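Local coordinates for putative gdp-fucose protein o-fucosyltransferase 1 (Caenorhabditis elegans, PDB 3ZY2), which belongs to the GDP-fucose protein O-fucosyltransferase family of the GT-B clan and is seen here with bound guanosine-5'-diphosphate, at residues 9-14 with 37-42. Numbering follows the deposited sequence.
Sequences GYIVFC and LDRTLV
Tyr10 O lies at the edge of the Arg39 guanidinium, near its plane. NH1 of Arg39 gives a bond of 3.3 Å to Tyr10 O, bent at the hydrogen (143°) and tilted from the carbonyl plane. The extended Arg39 chain crosses Ile11 at about a right angle, and Arg39 CD lies 3.9 Å from Ile11 CG1. NH2 of Arg39 bonds the carbonyl of Tyr166.

The Tyr10 ring runs alongside Thr40, with CD2 of Tyr10 3.7 Å from Thr40 CB. Tyr10 OH is hydrogen-bonded to the backbone N of Asp6, and Thr40 OG1 to the Asp6 carboxylate. The Phe13 ring meets Leu41 CD1 obliquely. With its CG between backbone N and carbonyl carbon (chi1 80°), Phe13 brings ring atom CD1 nearer to Leu41 CD1 than its CB. The same Leu41 CD1 packs on Ile11 CG2 at 3.7 Å.

Three backbone bonds join the parallel strands: Thr40 N to Gly9 O, Ile11 N to Thr40 O (2.9 Å), and Val42 N to Ile11 O (2.8 Å). A water extends the ladder, accepting from Phe13 N and donating to Val42 O.

Helix 20-37 links the two strands in a beta-alpha-beta unit of a parallel sheet, as in the Rossmann-like domains of GT-B proteins. Ile11, Phe13 and Leu41 face that helix, while Tyr10 and Val42 pack on helix 77-88. Strand 168-171 flanks 10-13 on its other side.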
loop_
_atom_site.group_PDB
_atom_site.type_symbol
_atom_site.label_atom_id
_atom_site.label_comp_id
_atom_site.label_asym_id
_atom_site.label_seq_id
_atom_site.Cartn_x
_atom_site.Cartn_y
_atom_site.Cartn_z
ATOM N N GLY A 9 -6.330 1.083 25.046
ATOM C CA GLY A 9 -6.894 0.417 23.883
ATOM C C GLY A 9 -6.044 -0.718 23.346
ATOM O O GLY A 9 -5.077 -1.167 23.998
ATOM N N TYR A 10 -6.420 -1.166 22.154
ATOM C CA TYR A 10 -5.888 -2.398 21.548
ATOM C C TYR A 10 -5.436 -2.211 20.113
ATOM O O TYR A 10 -5.871 -1.292 19.411
ATOM C CB TYR A 10 -6.954 -3.511 21.576
ATOM C CG TYR A 10 -7.334 -3.868 22.979
ATOM C CD1 TYR A 10 -8.296 -3.112 23.677
ATOM C CD2 TYR A 10 -6.713 -4.927 23.643
ATOM C CE1 TYR A 10 -8.625 -3.420 24.986
ATOM C CE2 TYR A 10 -7.042 -5.230 24.950
ATOM C CZ TYR A 10 -7.995 -4.475 25.611
ATOM O OH TYR A 10 -8.292 -4.816 26.905
ATOM N N ILE A 11 -4.561 -3.114 19.680
ATOM C CA ILE A 11 -4.209 -3.266 18.276
ATOM C C ILE A 11 -4.517 -4.696 17.881
ATOM O O ILE A 11 -4.139 -5.617 18.603
ATOM C CB ILE A 11 -2.706 -2.983 18.028
ATOM C CG1 ILE A 11 -2.388 -1.505 18.221
ATOM C CG2 ILE A 11 -2.265 -3.430 16.626
ATOM C CD1 ILE A 11 -0.915 -1.266 18.527
ATOM N N VAL A 12 -5.174 -4.872 16.744
ATOM C CA VAL A 12 -5.423 -6.214 16.179
ATOM C C VAL A 12 -5.057 -6.162 14.708
ATOM O O VAL A 12 -5.242 -5.122 14.051
ATOM C CB VAL A 12 -6.890 -6.701 16.415
ATOM C CG1 VAL A 12 -7.927 -5.778 15.749
ATOM C CG2 VAL A 12 -7.056 -8.159 15.955
ATOM N N PHE A 13 -4.483 -7.244 14.193
ATOM C CA PHE A 13 -4.023 -7.242 12.798
ATOM C C PHE A 13 -4.037 -8.630 12.211
ATOM O O PHE A 13 -4.029 -9.638 12.950
ATOM C CB PHE A 13 -2.605 -6.626 12.668
ATOM C CG PHE A 13 -1.494 -7.579 13.042
ATOM C CD1 PHE A 13 -1.243 -7.886 14.376
ATOM C CD2 PHE A 13 -0.724 -8.182 12.033
ATOM C CE1 PHE A 13 -0.227 -8.799 14.715
ATOM C CE2 PHE A 13 0.294 -9.108 12.363
ATOM C CZ PHE A 13 0.532 -9.400 13.701
ATOM N N CYS A 14 -4.050 -8.662 10.882
ATOM C CA CYS A 14 -3.853 -9.883 10.110
ATOM C C CYS A 14 -2.408 -9.976 9.634
ATOM O O CYS A 14 -1.931 -9.032 8.981
ATOM C CB CYS A 14 -4.754 -9.910 8.881
ATOM S SG CYS A 14 -4.528 -11.460 7.967
ATOM N N LEU A 37 3.355 2.319 20.906
ATOM C CA LEU A 37 2.057 2.998 21.025
ATOM C C LEU A 37 1.396 2.866 22.402
ATOM O O LEU A 37 0.389 3.540 22.683
ATOM C CB LEU A 37 1.070 2.539 19.950
ATOM C CG LEU A 37 1.112 3.174 18.564
ATOM C CD1 LEU A 37 -0.191 2.911 17.809
ATOM C CD2 LEU A 37 1.388 4.656 18.657
ATOM N N ASP A 38 1.965 2.000 23.239
ATOM C CA ASP A 38 1.415 1.644 24.546
ATOM C C ASP A 38 -0.035 1.154 24.481
ATOM O O ASP A 38 -0.867 1.501 25.314
ATOM C CB ASP A 38 1.604 2.772 25.576
ATOM C CG ASP A 38 1.628 2.255 27.004
ATOM O OD1 ASP A 38 1.797 1.027 27.210
ATOM O OD2 ASP A 38 1.479 3.084 27.934
ATOM N N ARG A 39 -0.314 0.307 23.494
ATOM C CA ARG A 39 -1.591 -0.365 23.380
ATOM C C ARG A 39 -1.334 -1.860 23.533
ATOM O O ARG A 39 -0.267 -2.360 23.147
ATOM C CB ARG A 39 -2.213 -0.116 22.006
ATOM C CG ARG A 39 -2.909 1.246 21.893
ATOM C CD ARG A 39 -3.515 1.409 20.517
ATOM N NE ARG A 39 -4.223 2.691 20.396
ATOM C CZ ARG A 39 -5.547 2.832 20.400
ATOM N NH1 ARG A 39 -6.352 1.782 20.481
ATOM N NH2 ARG A 39 -6.075 4.041 20.272
ATOM N N THR A 40 -2.316 -2.560 24.077
ATOM C CA THR A 40 -2.251 -4.017 24.175
ATOM C C THR A 40 -2.399 -4.631 22.788
ATOM O O THR A 40 -3.281 -4.235 22.022
ATOM C CB THR A 40 -3.350 -4.553 25.097
ATOM O OG1 THR A 40 -3.116 -4.069 26.418
ATOM C CG2 THR A 40 -3.307 -6.081 25.160
ATOM N N LEU A 41 -1.517 -5.589 22.465
ATOM C CA LEU A 41 -1.573 -6.288 21.185
ATOM C C LEU A 41 -2.407 -7.545 21.293
ATOM O O LEU A 41 -2.129 -8.412 22.132
ATOM C CB LEU A 41 -0.174 -6.649 20.691
ATOM C CG LEU A 41 -0.137 -7.351 19.329
ATOM C CD1 LEU A 41 -0.704 -6.427 18.234
ATOM C CD2 LEU A 41 1.292 -7.808 19.006
ATOM N N VAL A 42 -3.420 -7.655 20.433
ATOM C CA VAL A 42 -4.143 -8.900 20.263
ATOM C C VAL A 42 -3.246 -9.850 19.476
ATOM O O VAL A 42 -2.789 -9.521 18.381
ATOM C CB VAL A 42 -5.494 -8.716 19.517
ATOM C CG1 VAL A 42 -6.243 -10.064 19.399
ATOM C CG2 VAL A 42 -6.366 -7.630 20.213
HETATM O O HOH W 1 -3.930 -9.574 15.870
#